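Local coordinates for protein type III restriction-modification enzyme EcoP15I Mod subunit (Escherichia coli, PDB 4ZCF) that binds the DNA site 5'-CAGCAG-3' as a homodimer, methylates one adenine at N6 with S-adenosyl-L-methionine, and is needed together with the Res subunit for DNA restriction, at residues V110-E115 and W549-G554; K75-E80 and Y542-T547; Q94-K99 and K508-M513; T559-V564 and H572-R577. All blocks are in the same frame, centred on the assembly; numbering follows the deposited sequence.

Contact 1: residues V110-E115 and W549-G554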
loop_
_atom_site.group_PDB
_atom_site.type_symbol
_atom_site.label_atom_id
_atom_site.label_comp_id
_atom_site.label_asym_id
_atom_site.label_seq_id
_atom_site.Cartn_x
_atom_site.Cartn_y
_atom_site.Cartn_z
ATOM N N VAL A 110 -15.377 -12.424 1.190
ATOM C CA VAL A 110 -14.803 -12.230 -0.143
ATOM C C VAL A 110 -15.807 -12.109 -1.284
ATOM O O VAL A 110 -15.730 -11.147 -2.055
ATOM C CB VAL A 110 -13.638 -13.211 -0.412
ATOM C CG1 VAL A 110 -13.130 -13.091 -1.841
ATOM C CG2 VAL A 110 -12.496 -12.977 0.578
ATOM N N ASN A 111 -16.779 -13.041 -1.372
ATOM C CA ASN A 111 -17.788 -12.984 -2.438
ATOM C C ASN A 111 -18.694 -11.797 -2.347
ATOM O O ASN A 111 -19.176 -11.345 -3.383
ATOM C CB ASN A 111 -18.623 -14.255 -2.498
ATOM C CG ASN A 111 -17.841 -15.507 -2.797
ATOM O OD1 ASN A 111 -16.613 -15.503 -2.963
ATOM N ND2 ASN A 111 -18.556 -16.618 -2.859
ATOM N N ALA A 112 -18.944 -11.282 -1.125
ATOM C CA ALA A 112 -19.866 -10.153 -0.943
ATOM C C ALA A 112 -19.199 -8.799 -0.682
ATOM O O ALA A 112 -19.721 -7.782 -1.134
ATOM C CB ALA A 112 -20.892 -10.476 0.152
ATOM N N TYR A 113 -18.050 -8.804 0.035
ATOM C CA TYR A 113 -17.301 -7.641 0.521
ATOM C C TYR A 113 -16.034 -7.251 -0.195
ATOM O O TYR A 113 -15.425 -6.246 0.173
ATOM C CB TYR A 113 -17.095 -7.715 2.046
ATOM C CG TYR A 113 -18.417 -7.656 2.779
ATOM C CD1 TYR A 113 -18.996 -6.438 3.108
ATOM C CD2 TYR A 113 -19.150 -8.818 3.031
ATOM C CE1 TYR A 113 -20.237 -6.379 3.739
ATOM C CE2 TYR A 113 -20.405 -8.766 3.619
ATOM C CZ TYR A 113 -20.938 -7.549 3.990
ATOM O OH TYR A 113 -22.152 -7.502 4.628
ATOM N N ALA A 114 -15.547 -8.037 -1.117
ATOM C CA ALA A 114 -14.542 -7.542 -2.012
ATOM C C ALA A 114 -15.212 -6.640 -2.994
ATOM O O ALA A 114 -16.297 -6.937 -3.401
ATOM C CB ALA A 114 -13.902 -8.698 -2.716
ATOM N N GLU A 115 -14.579 -5.576 -3.451
ATOM C CA GLU A 115 -13.791 -4.657 -2.675
ATOM C C GLU A 115 -14.728 -3.562 -2.246
ATOM O O GLU A 115 -15.022 -2.688 -3.011
ATOM C CB GLU A 115 -12.750 -4.031 -3.603
ATOM C CG GLU A 115 -12.316 -4.884 -4.797
ATOM C CD GLU A 115 -11.588 -4.142 -5.903
ATOM O OE1 GLU A 115 -12.175 -3.269 -6.536
ATOM O OE2 GLU A 115 -10.430 -4.461 -6.189
ATOM N N TRP A 549 -25.743 -19.390 1.963
ATOM C CA TRP A 549 -26.023 -19.313 0.538
ATOM C C TRP A 549 -26.179 -17.894 0.065
ATOM O O TRP A 549 -25.643 -17.570 -0.978
ATOM C CB TRP A 549 -27.269 -20.135 0.169
ATOM C CG TRP A 549 -27.078 -21.624 0.157
ATOM C CD1 TRP A 549 -26.030 -22.335 0.671
ATOM C CD2 TRP A 549 -28.004 -22.586 -0.352
ATOM N NE1 TRP A 549 -26.246 -23.682 0.506
ATOM C CE2 TRP A 549 -27.468 -23.867 -0.089
ATOM C CE3 TRP A 549 -29.240 -22.490 -1.025
ATOM C CZ2 TRP A 549 -28.120 -25.047 -0.488
ATOM C CZ3 TRP A 549 -29.892 -23.655 -1.401
ATOM C CH2 TRP A 549 -29.326 -24.913 -1.152
ATOM N N CYS A 550 -26.902 -17.039 0.817
ATOM C CA CYS A 550 -27.093 -15.628 0.461
ATOM C C CYS A 550 -25.756 -14.854 0.427
ATOM O O CYS A 550 -25.589 -13.981 -0.416
ATOM C CB CYS A 550 -28.093 -14.967 1.404
ATOM S SG CYS A 550 -29.831 -15.295 1.006
ATOM N N LEU A 551 -24.824 -15.172 1.345
ATOM C CA LEU A 551 -23.512 -14.522 1.470
ATOM C C LEU A 551 -22.601 -15.004 0.349
ATOM O O LEU A 551 -22.081 -14.183 -0.419
ATOM C CB LEU A 551 -22.891 -14.795 2.869
ATOM C CG LEU A 551 -21.571 -14.067 3.246
ATOM C CD1 LEU A 551 -21.684 -12.554 3.142
ATOM C CD2 LEU A 551 -21.039 -14.548 4.590
ATOM N N TYR A 552 -22.492 -16.344 0.212
ATOM C CA TYR A 552 -21.749 -17.023 -0.844
ATOM C C TYR A 552 -22.161 -16.482 -2.223
ATOM O O TYR A 552 -21.303 -16.251 -3.063
ATOM C CB TYR A 552 -21.962 -18.557 -0.759
ATOM C CG TYR A 552 -21.316 -19.303 -1.908
ATOM C CD1 TYR A 552 -19.969 -19.653 -1.867
ATOM C CD2 TYR A 552 -22.026 -19.573 -3.078
ATOM C CE1 TYR A 552 -19.348 -20.268 -2.954
ATOM C CE2 TYR A 552 -21.412 -20.169 -4.173
ATOM C CZ TYR A 552 -20.079 -20.543 -4.096
ATOM O OH TYR A 552 -19.470 -21.172 -5.153
ATOM N N ASP A 553 -23.469 -16.254 -2.433
ATOM C CA ASP A 553 -24.054 -15.734 -3.668
ATOM C C ASP A 553 -23.742 -14.265 -3.939
ATOM O O ASP A 553 -24.121 -13.762 -4.993
ATOM C CB ASP A 553 -25.577 -16.031 -3.751
ATOM C CG ASP A 553 -25.926 -17.460 -4.167
ATOM O OD1 ASP A 553 -25.314 -17.965 -5.131
ATOM O OD2 ASP A 553 -26.858 -18.037 -3.579
ATOM N N GLY A 554 -23.074 -13.597 -2.992
ATOM C CA GLY A 554 -22.629 -12.214 -3.136
ATOM C C GLY A 554 -23.445 -11.124 -2.486
ATOM O O GLY A 554 -23.171 -9.941 -2.716
#

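Contact 2: residues K75-E80 and Y542-T547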
loop_
_atom_site.group_PDB
_atom_site.type_symbol
_atom_site.label_atom_id
_atom_site.label_comp_id
_atom_site.label_asym_id
_atom_site.label_seq_id
_atom_site.Cartn_x
_atom_site.Cartn_y
_atom_site.Cartn_z
ATOM N N LYS A 75 -14.028 -24.050 5.886
ATOM C CA LYS A 75 -14.387 -25.343 6.488
ATOM C C LYS A 75 -15.698 -25.178 7.315
ATOM O O LYS A 75 -16.097 -26.105 8.025
ATOM C CB LYS A 75 -13.268 -25.696 7.504
ATOM C CG LYS A 75 -12.294 -26.802 7.129
ATOM C CD LYS A 75 -11.332 -27.026 8.303
ATOM C CE LYS A 75 -10.420 -28.220 8.128
ATOM N NZ LYS A 75 -9.397 -28.307 9.211
ATOM N N THR A 76 -16.302 -23.973 7.297
ATOM C CA THR A 76 -17.456 -23.631 8.119
ATOM C C THR A 76 -18.607 -23.017 7.326
ATOM O O THR A 76 -18.514 -22.786 6.118
ATOM C CB THR A 76 -17.009 -22.612 9.209
ATOM O OG1 THR A 76 -16.366 -21.489 8.596
ATOM C CG2 THR A 76 -16.107 -23.206 10.272
ATOM N N LEU A 77 -19.706 -22.745 8.038
ATOM C CA LEU A 77 -20.876 -22.039 7.547
ATOM C C LEU A 77 -21.100 -20.833 8.496
ATOM O O LEU A 77 -20.492 -20.748 9.563
ATOM C CB LEU A 77 -22.131 -22.941 7.527
ATOM C CG LEU A 77 -22.088 -24.319 6.845
ATOM C CD1 LEU A 77 -23.468 -24.958 6.868
ATOM C CD2 LEU A 77 -21.621 -24.229 5.381
ATOM N N LEU A 78 -22.013 -19.947 8.122
ATOM C CA LEU A 78 -22.381 -18.780 8.904
ATOM C C LEU A 78 -23.880 -18.799 9.218
ATOM O O LEU A 78 -24.690 -19.234 8.402
ATOM C CB LEU A 78 -22.005 -17.473 8.168
ATOM C CG LEU A 78 -21.962 -16.210 9.046
ATOM C CD1 LEU A 78 -20.657 -16.113 9.793
ATOM C CD2 LEU A 78 -22.237 -14.976 8.246
ATOM N N ALA A 79 -24.229 -18.340 10.417
ATOM C CA ALA A 79 -25.601 -18.229 10.870
ATOM C C ALA A 79 -25.710 -17.026 11.768
ATOM O O ALA A 79 -24.707 -16.576 12.320
ATOM C CB ALA A 79 -26.025 -19.480 11.614
ATOM N N GLU A 80 -26.944 -16.516 11.907
ATOM C CA GLU A 80 -27.349 -15.371 12.717
ATOM C C GLU A 80 -27.571 -15.761 14.145
ATOM O O GLU A 80 -27.894 -16.911 14.425
ATOM C CB GLU A 80 -28.735 -14.908 12.260
ATOM C CG GLU A 80 -28.819 -14.253 10.912
ATOM C CD GLU A 80 -30.166 -13.594 10.725
ATOM O OE1 GLU A 80 -30.329 -12.429 11.157
ATOM O OE2 GLU A 80 -31.075 -14.265 10.188
ATOM N N TYR A 542 -31.486 -25.505 8.300
ATOM C CA TYR A 542 -32.189 -24.857 7.181
ATOM C C TYR A 542 -31.855 -23.343 7.133
ATOM O O TYR A 542 -31.648 -22.785 6.045
ATOM C CB TYR A 542 -33.703 -25.050 7.400
ATOM C CG TYR A 542 -34.616 -24.364 6.404
ATOM C CD1 TYR A 542 -34.804 -22.982 6.434
ATOM C CD2 TYR A 542 -35.384 -25.106 5.509
ATOM C CE1 TYR A 542 -35.636 -22.345 5.517
ATOM C CE2 TYR A 542 -36.245 -24.482 4.608
ATOM C CZ TYR A 542 -36.371 -23.100 4.617
ATOM O OH TYR A 542 -37.213 -22.475 3.724
ATOM N N ASP A 543 -31.875 -22.677 8.312
ATOM C CA ASP A 543 -31.582 -21.254 8.466
ATOM C C ASP A 543 -30.101 -20.955 8.252
ATOM O O ASP A 543 -29.782 -19.945 7.633
ATOM C CB ASP A 543 -32.079 -20.738 9.818
ATOM C CG ASP A 543 -33.588 -20.554 9.909
ATOM O OD1 ASP A 543 -34.229 -20.306 8.847
ATOM O OD2 ASP A 543 -34.125 -20.600 11.048
ATOM N N THR A 544 -29.197 -21.852 8.723
ATOM C CA THR A 544 -27.751 -21.775 8.505
ATOM C C THR A 544 -27.422 -21.798 6.992
ATOM O O THR A 544 -26.606 -20.998 6.545
ATOM C CB THR A 544 -27.009 -22.845 9.315
ATOM O OG1 THR A 544 -27.411 -22.752 10.688
ATOM C CG2 THR A 544 -25.480 -22.702 9.221
ATOM N N LEU A 545 -28.099 -22.660 6.212
ATOM C CA LEU A 545 -27.927 -22.780 4.758
ATOM C C LEU A 545 -28.323 -21.534 4.015
ATOM O O LEU A 545 -27.557 -21.068 3.190
ATOM C CB LEU A 545 -28.735 -23.954 4.190
ATOM C CG LEU A 545 -28.267 -25.367 4.472
ATOM C CD1 LEU A 545 -29.082 -26.337 3.636
ATOM C CD2 LEU A 545 -26.786 -25.550 4.154
ATOM N N LEU A 546 -29.528 -21.010 4.278
ATOM C CA LEU A 546 -30.081 -19.804 3.647
ATOM C C LEU A 546 -29.133 -18.612 3.813
ATOM O O LEU A 546 -28.847 -17.925 2.830
ATOM C CB LEU A 546 -31.454 -19.510 4.270
ATOM C CG LEU A 546 -32.245 -18.314 3.763
ATOM C CD1 LEU A 546 -32.567 -18.414 2.260
ATOM C CD2 LEU A 546 -33.507 -18.146 4.578
ATOM N N THR A 547 -28.637 -18.397 5.050
ATOM C CA THR A 547 -27.711 -17.345 5.486
ATOM C C THR A 547 -26.366 -17.484 4.756
ATOM O O THR A 547 -25.869 -16.500 4.217
ATOM C CB THR A 547 -27.584 -17.391 7.044
ATOM O OG1 THR A 547 -28.863 -17.086 7.617
ATOM C CG2 THR A 547 -26.514 -16.431 7.594
#

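Contact 3: residues Q94-K99 and K508-M513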
loop_
_atom_site.group_PDB
_atom_site.type_symbol
_atom_site.label_atom_id
_atom_site.label_comp_id
_atom_site.label_asym_id
_atom_site.label_seq_id
_atom_site.Cartn_x
_atom_site.Cartn_y
_atom_site.Cartn_z
ATOM N N GLN A 94 -27.379 -1.716 10.181
ATOM C CA GLN A 94 -26.319 -1.721 9.189
ATOM C C GLN A 94 -24.994 -2.197 9.759
ATOM O O GLN A 94 -24.065 -2.418 8.994
ATOM C CB GLN A 94 -26.194 -0.345 8.518
ATOM C CG GLN A 94 -27.157 -0.198 7.334
ATOM C CD GLN A 94 -26.620 0.653 6.199
ATOM O OE1 GLN A 94 -26.376 0.156 5.089
ATOM N NE2 GLN A 94 -26.459 1.958 6.436
ATOM N N HIS A 95 -24.937 -2.434 11.083
ATOM C CA HIS A 95 -23.747 -2.831 11.824
ATOM C C HIS A 95 -23.654 -4.329 12.092
ATOM O O HIS A 95 -24.651 -4.954 12.454
ATOM C CB HIS A 95 -23.653 -2.032 13.130
ATOM C CG HIS A 95 -23.745 -0.552 12.937
ATOM N ND1 HIS A 95 -22.702 0.173 12.404
ATOM C CD2 HIS A 95 -24.787 0.284 13.150
ATOM C CE1 HIS A 95 -23.118 1.427 12.360
ATOM N NE2 HIS A 95 -24.364 1.538 12.794
ATOM N N LEU A 96 -22.435 -4.906 11.954
ATOM C CA LEU A 96 -22.227 -6.346 12.166
ATOM C C LEU A 96 -21.165 -6.671 13.179
ATOM O O LEU A 96 -20.118 -6.067 13.180
ATOM C CB LEU A 96 -21.879 -7.093 10.837
ATOM C CG LEU A 96 -22.687 -6.769 9.580
ATOM C CD1 LEU A 96 -21.970 -7.237 8.342
ATOM C CD2 LEU A 96 -24.101 -7.316 9.665
ATOM N N LEU A 97 -21.415 -7.690 13.989
ATOM C CA LEU A 97 -20.458 -8.291 14.909
ATOM C C LEU A 97 -20.473 -9.807 14.582
ATOM O O LEU A 97 -21.548 -10.424 14.541
ATOM C CB LEU A 97 -20.749 -7.973 16.398
ATOM C CG LEU A 97 -20.053 -8.864 17.434
ATOM C CD1 LEU A 97 -18.537 -8.613 17.501
ATOM C CD2 LEU A 97 -20.698 -8.725 18.790
ATOM N N ILE A 98 -19.291 -10.364 14.242
ATOM C CA ILE A 98 -19.127 -11.769 13.849
ATOM C C ILE A 98 -18.247 -12.536 14.810
ATOM O O ILE A 98 -17.167 -12.064 15.183
ATOM C CB ILE A 98 -18.714 -11.963 12.374
ATOM C CG1 ILE A 98 -19.507 -11.038 11.460
ATOM C CG2 ILE A 98 -18.918 -13.416 11.948
ATOM C CD1 ILE A 98 -18.699 -10.439 10.410
ATOM N N LYS A 99 -18.732 -13.725 15.216
ATOM C CA LYS A 99 -18.037 -14.621 16.131
ATOM C C LYS A 99 -17.349 -15.722 15.336
ATOM O O LYS A 99 -17.964 -16.363 14.494
ATOM C CB LYS A 99 -19.025 -15.230 17.149
ATOM C CG LYS A 99 -18.347 -15.968 18.305
ATOM C CD LYS A 99 -19.184 -17.143 18.782
ATOM C CE LYS A 99 -20.296 -16.789 19.737
ATOM N NZ LYS A 99 -20.779 -17.986 20.474
ATOM N N LYS A 508 -26.209 -6.293 14.219
ATOM C CA LYS A 508 -26.573 -7.689 14.021
ATOM C C LYS A 508 -25.404 -8.598 14.380
ATOM O O LYS A 508 -24.246 -8.227 14.182
ATOM C CB LYS A 508 -27.071 -7.932 12.593
ATOM C CG LYS A 508 -28.554 -7.594 12.413
ATOM C CD LYS A 508 -29.002 -7.435 10.962
ATOM C CE LYS A 508 -28.873 -8.657 10.074
ATOM N NZ LYS A 508 -29.250 -8.348 8.662
ATOM N N VAL A 509 -25.713 -9.765 14.976
ATOM C CA VAL A 509 -24.732 -10.788 15.371
ATOM C C VAL A 509 -24.812 -11.959 14.370
ATOM O O VAL A 509 -25.896 -12.322 13.919
ATOM C CB VAL A 509 -24.848 -11.244 16.865
ATOM C CG1 VAL A 509 -23.839 -12.339 17.215
ATOM C CG2 VAL A 509 -24.670 -10.066 17.811
ATOM N N TYR A 510 -23.640 -12.478 13.992
ATOM C CA TYR A 510 -23.406 -13.608 13.109
ATOM C C TYR A 510 -22.311 -14.422 13.734
ATOM O O TYR A 510 -21.507 -13.873 14.489
ATOM C CB TYR A 510 -22.990 -13.138 11.713
ATOM C CG TYR A 510 -24.168 -12.695 10.891
ATOM C CD1 TYR A 510 -24.896 -13.606 10.140
ATOM C CD2 TYR A 510 -24.615 -11.380 10.933
ATOM C CE1 TYR A 510 -26.011 -13.208 9.404
ATOM C CE2 TYR A 510 -25.744 -10.974 10.218
ATOM C CZ TYR A 510 -26.452 -11.896 9.477
ATOM O OH TYR A 510 -27.535 -11.487 8.742
ATOM N N GLN A 511 -22.315 -15.730 13.486
ATOM C CA GLN A 511 -21.332 -16.662 14.042
ATOM C C GLN A 511 -20.983 -17.801 13.090
ATOM O O GLN A 511 -21.806 -18.197 12.263
ATOM C CB GLN A 511 -21.819 -17.228 15.387
ATOM C CG GLN A 511 -23.201 -17.890 15.334
ATOM C CD GLN A 511 -23.742 -18.047 16.718
ATOM O OE1 GLN A 511 -23.303 -18.907 17.493
ATOM N NE2 GLN A 511 -24.660 -17.168 17.083
ATOM N N LEU A 512 -19.766 -18.334 13.220
ATOM C CA LEU A 512 -19.344 -19.477 12.418
ATOM C C LEU A 512 -20.024 -20.748 12.949
ATOM O O LEU A 512 -20.127 -20.932 14.173
ATOM C CB LEU A 512 -17.815 -19.661 12.438
ATOM C CG LEU A 512 -16.952 -18.674 11.693
ATOM C CD1 LEU A 512 -15.509 -19.002 11.913
ATOM C CD2 LEU A 512 -17.289 -18.627 10.203
ATOM N N MET A 513 -20.468 -21.628 12.028
ATOM C CA MET A 513 -21.143 -22.903 12.381
ATOM C C MET A 513 -20.395 -24.074 11.789
ATOM O O MET A 513 -19.872 -23.928 10.674
ATOM C CB MET A 513 -22.593 -22.954 11.840
ATOM C CG MET A 513 -23.475 -21.846 12.340
ATOM S SD MET A 513 -23.864 -21.925 14.106
ATOM C CE MET A 513 -25.198 -23.100 14.095
#

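Contact 4: residues T559-V564 and H572-R577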
loop_
_atom_site.group_PDB
_atom_site.type_symbol
_atom_site.label_atom_id
_atom_site.label_comp_id
_atom_site.label_asym_id
_atom_site.label_seq_id
_atom_site.Cartn_x
_atom_site.Cartn_y
_atom_site.Cartn_z
ATOM N N THR A 559 -28.342 -6.759 3.481
ATOM C CA THR A 559 -29.403 -6.966 2.485
ATOM C C THR A 559 -30.505 -7.835 3.146
ATOM O O THR A 559 -30.183 -8.819 3.827
ATOM C CB THR A 559 -28.818 -7.615 1.206
ATOM O OG1 THR A 559 -27.700 -6.856 0.732
ATOM C CG2 THR A 559 -29.836 -7.751 0.084
ATOM N N PRO A 560 -31.802 -7.480 3.019
ATOM C CA PRO A 560 -32.823 -8.294 3.681
ATOM C C PRO A 560 -33.248 -9.524 2.876
ATOM O O PRO A 560 -33.199 -9.540 1.642
ATOM C CB PRO A 560 -33.976 -7.302 3.911
ATOM C CG PRO A 560 -33.583 -6.013 3.187
ATOM C CD PRO A 560 -32.423 -6.343 2.310
ATOM N N ILE A 561 -33.628 -10.579 3.607
ATOM C CA ILE A 561 -34.133 -11.827 3.045
ATOM C C ILE A 561 -35.658 -11.825 3.303
ATOM O O ILE A 561 -36.091 -11.992 4.448
ATOM C CB ILE A 561 -33.421 -13.078 3.647
ATOM C CG1 ILE A 561 -31.873 -12.971 3.540
ATOM C CG2 ILE A 561 -33.962 -14.358 3.002
ATOM C CD1 ILE A 561 -31.079 -13.906 4.442
ATOM N N GLU A 562 -36.455 -11.573 2.251
ATOM C CA GLU A 562 -37.909 -11.555 2.383
ATOM C C GLU A 562 -38.556 -12.915 2.171
ATOM O O GLU A 562 -38.136 -13.677 1.302
ATOM C CB GLU A 562 -38.569 -10.462 1.529
ATOM C CG GLU A 562 -38.094 -10.362 0.095
ATOM C CD GLU A 562 -38.724 -9.196 -0.645
ATOM O OE1 GLU A 562 -38.146 -8.083 -0.606
ATOM O OE2 GLU A 562 -39.811 -9.386 -1.240
ATOM N N ASP A 563 -39.568 -13.223 2.992
ATOM C CA ASP A 563 -40.316 -14.473 2.904
ATOM C C ASP A 563 -41.362 -14.341 1.803
ATOM O O ASP A 563 -42.142 -13.385 1.786
ATOM C CB ASP A 563 -40.947 -14.850 4.254
ATOM C CG ASP A 563 -39.932 -15.027 5.372
ATOM O OD1 ASP A 563 -39.326 -16.122 5.464
ATOM O OD2 ASP A 563 -39.747 -14.075 6.158
ATOM N N VAL A 564 -41.326 -15.277 0.849
ATOM C CA VAL A 564 -42.221 -15.327 -0.302
ATOM C C VAL A 564 -43.138 -16.562 -0.213
ATOM O O VAL A 564 -42.685 -17.645 0.175
ATOM C CB VAL A 564 -41.393 -15.254 -1.612
ATOM C CG1 VAL A 564 -42.231 -15.604 -2.842
ATOM C CG2 VAL A 564 -40.754 -13.871 -1.774
ATOM N N HIS A 572 -37.721 -17.693 -0.342
ATOM C CA HIS A 572 -37.005 -16.510 0.137
ATOM C C HIS A 572 -36.382 -15.777 -1.028
ATOM O O HIS A 572 -35.815 -16.408 -1.907
ATOM C CB HIS A 572 -35.929 -16.884 1.175
ATOM C CG HIS A 572 -36.355 -17.961 2.124
ATOM N ND1 HIS A 572 -37.031 -17.667 3.293
ATOM C CD2 HIS A 572 -36.228 -19.307 2.020
ATOM C CE1 HIS A 572 -37.279 -18.832 3.867
ATOM N NE2 HIS A 572 -36.816 -19.846 3.139
ATOM N N LEU A 573 -36.507 -14.447 -1.040
ATOM C CA LEU A 573 -35.950 -13.576 -2.072
ATOM C C LEU A 573 -34.878 -12.697 -1.436
ATOM O O LEU A 573 -35.105 -12.139 -0.354
ATOM C CB LEU A 573 -37.064 -12.715 -2.717
ATOM C CG LEU A 573 -36.700 -11.896 -3.983
ATOM C CD1 LEU A 573 -36.391 -12.799 -5.181
ATOM C CD2 LEU A 573 -37.796 -10.902 -4.345
ATOM N N CYS A 574 -33.701 -12.606 -2.095
ATOM C CA CYS A 574 -32.560 -11.799 -1.647
ATOM C C CYS A 574 -31.667 -11.383 -2.790
ATOM O O CYS A 574 -30.935 -12.220 -3.318
ATOM C CB CYS A 574 -31.753 -12.500 -0.558
ATOM S SG CYS A 574 -30.302 -11.562 0.001
ATOM N N ASP A 575 -31.664 -10.074 -3.110
ATOM C CA ASP A 575 -30.845 -9.468 -4.159
ATOM C C ASP A 575 -31.012 -10.192 -5.506
ATOM O O ASP A 575 -30.054 -10.769 -6.028
ATOM C CB ASP A 575 -29.360 -9.346 -3.711
ATOM C CG ASP A 575 -28.486 -8.350 -4.470
ATOM O OD1 ASP A 575 -29.045 -7.422 -5.107
ATOM O OD2 ASP A 575 -27.238 -8.462 -4.377
ATOM N N GLY A 576 -32.246 -10.184 -6.023
ATOM C CA GLY A 576 -32.604 -10.794 -7.301
ATOM C C GLY A 576 -32.623 -12.313 -7.366
ATOM O O GLY A 576 -33.106 -12.865 -8.355
ATOM N N ARG A 577 -32.080 -13.013 -6.348
ATOM C CA ARG A 577 -32.083 -14.474 -6.346
ATOM C C ARG A 577 -33.153 -15.085 -5.433
ATOM O O ARG A 577 -33.365 -14.593 -4.320
ATOM C CB ARG A 577 -30.674 -15.103 -6.180
ATOM C CG ARG A 577 -29.659 -14.316 -5.369
ATOM C CD ARG A 577 -28.396 -13.984 -6.146
ATOM N NE ARG A 577 -27.437 -13.242 -5.318
ATOM C CZ ARG A 577 -27.016 -11.998 -5.548
ATOM N NH1 ARG A 577 -27.457 -11.322 -6.604
ATOM N NH2 ARG A 577 -26.146 -11.424 -4.728
#

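Contact 1: residues V110-E115 and W549-G554
Asn111 ND2 sits over one face of the Tyr552 ring, 3.5 Å from Tyr552 CD1, the amide steeply tilted to the ring (planes 63° apart). The Tyr113 ring is met at its edge instead: Leu551 CD1 comes up near the ring plane, 4.0 Å from Tyr113 CE2. Asn111 ND2 also gives a hydrogen bond of 2.8 Å to Tyr552 O (159° at the hydrogen), in the carbonyl plane on a lone pair, while the acceptor stays close to the amide plane. With CG beside the backbone N (chi1 -62°), Asn111 reaches both the carbonyl and the ring of one residue. A leucine in its place would probably leave Tyr552 O without this donor and the ring face without its polar neighbour. The contact joins two helix C-termini, that of helix 102-113 and that of helix 539-552, the latter closed by a Schellman motif in which Gly554 N bonds Leu551 O (2.8 Å) and Gly554 has positive phi. Having no side chain, Gly554 lets the backbones draw close, its CA 3.6 Å from Asn111 O in a CA-H...O contact. Ala112 CB fits beside this turn, 3.7 Å from Leu551 CD1. Tyr113 OH is hydrogen-bonded to Leu557 N, and Arg137 of the separate restriction endonuclease EcoP15I chain packs on Tyr552.

Contact 2: residues K75-E80 and Y542-T547
Thr544 lays its methyl against Leu77, CG2 standing 3.8 Å from Leu77 CB and equally near CD1 of the same leucine; the two side chains cross at about a right angle. The same methyl also reaches Leu78 O, at 3.6 Å from Thr544 CG2. The hydroxyl lies nearer Ala79, Thr544 OG1 being 3.7 Å from Ala79 CB, and it is hydrogen-bonded to Glu540 O one turn back in its own helix. Further along, Thr547 presents CG2 to the strand backbone, 3.4 Å from Leu78 O and 3.8 Å from Ala79 CA. Its chi1 of -64° places OG1 beside the backbone N and leaves the methyl as the branch that faces the strand. Strand 76-80, an outermost strand, within this chain, of the mixed sheet of the methyltransferase, here passes helix 539-552 almost at right angles, the short axes 6.7 Å apart and turned by 102°. Small side chains at Ala79, Thr544 and Thr547 suit so close an approach. No hydrogen bond joins the two segments directly; Thr548 OG1, one residue beyond, is hydrogen-bonded to Leu78 O and Thr544 O. Leu77 CD1 also nears Leu545 CD2, at 4.3 Å, and Phe516 touches both leucines. On the side of the strand away from Leu77, Leu78 packs against Tyr510 and Leu551.

Contact 3: residues Q94-K99 and K508-M513
Five backbone hydrogen bonds join strand 96-99, with His95 just before it, to strand 508-513. Lys508 N gives to His95 O at 2.7 Å and Leu97 N to Lys508 O at 2.9 Å; Tyr510 N then reaches Leu97 O, Lys99 N reaches Tyr510 O, and Leu512 N reaches Lys99 O. CA-H...O contacts fill in between, as from Ile98 CA to Tyr510 O (3.2 Å). On the face carrying Leu96, Ile98 and Tyr510, Leu96 CD2 lies 4.0 Å from Tyr510 CE2, and Ile98 CG1 rests 4.1 Å from Tyr510 CB. On the other face Leu97 CD2 meets Val509 CG2. There Lys99 and Gln511 run side by side, Lys99 CB 3.9 Å from Gln511 CB. Phe488 of helix 487-500 packs on Leu97, Lys99 and Val509; Ile465 touches Leu96 and Ile98. His95 is fixed by stacking on Phe464 and by its ND1 bond to Phe464 N, and Lys508 NZ is bonded to Leu557 O. Strand 461-468 flanks 96-99 in parallel and 76-80 flanks 508-514 antiparallel, so that 96-99 and 508-513, far apart in sequence, pair in parallel inside the mixed sheet of the Rossmann-like DNA methylase domain.

Contact 4: residues T559-V564 and H572-R577
Glu562 and Leu573 exchange two backbone hydrogen bonds, each N reaching the other's O at 3.0 Å, which makes them the hydrogen-bonded pair of an antiparallel hairpin. Apolar contacts lie on both faces. Ile561 straddles its partners, CG2 lying 3.7 Å from His572 CB and CG1 4.1 Å from Cys574 SG, which Thr559 CG2 also approaches at 3.8 Å. Cut back to alanine, Ile561 would lose both branches, which is likely to open a gap beside His572 and Cys574. On the opposite face Glu562 runs alongside Leu573, its CG 3.8 Å from Leu573 CB, and Val564 CG2 closes in on the same CB. Among the polar groups, Asp563 OD1 lies at the edge of the His572 ring, 3.5 Å from ND1, with carboxylate and ring planes 69° apart, while His572 NE2 is hydrogen-bonded to Tyr542 OH. A type I' turn from Cys574 to Arg577 follows; within it Arg577 NH2 forms a salt bridge with Asp575 OD2, its hydrogen bond weak, and Arg577 NH1 pairs with Glu134 of the restriction endonuclease EcoP15I chain. The turn leads into strand 577-580, which flanks strand 569-574 in the C-terminal five-stranded sheet, and helix 539-552 packs through Leu546 and Cys550 on the Ile561 face.

In the fold
Along the chain, contacts 1, 2 and 3 each join an early segment to one more than 400 residues later, contact 3 nested within contact 2, whereas contact 4 is a local hairpin following all of them. Centres lie 12 to 19 Å apart on one side of the chain's centre. Helix 539-552 serves contacts 1 and 2 and also packs on contact 4, where Cys550 SG meets Cys574 CB. Contacts 2 and 3 share the methyltransferase sheet, strands 76-80 and 508-514 being neighbours with a probable hydrogen bond from Met513 N to Leu77 O. The helix thus packs on both the methyltransferase sheet and the C-terminal sheet, consistent with a link between these two parts of the chain.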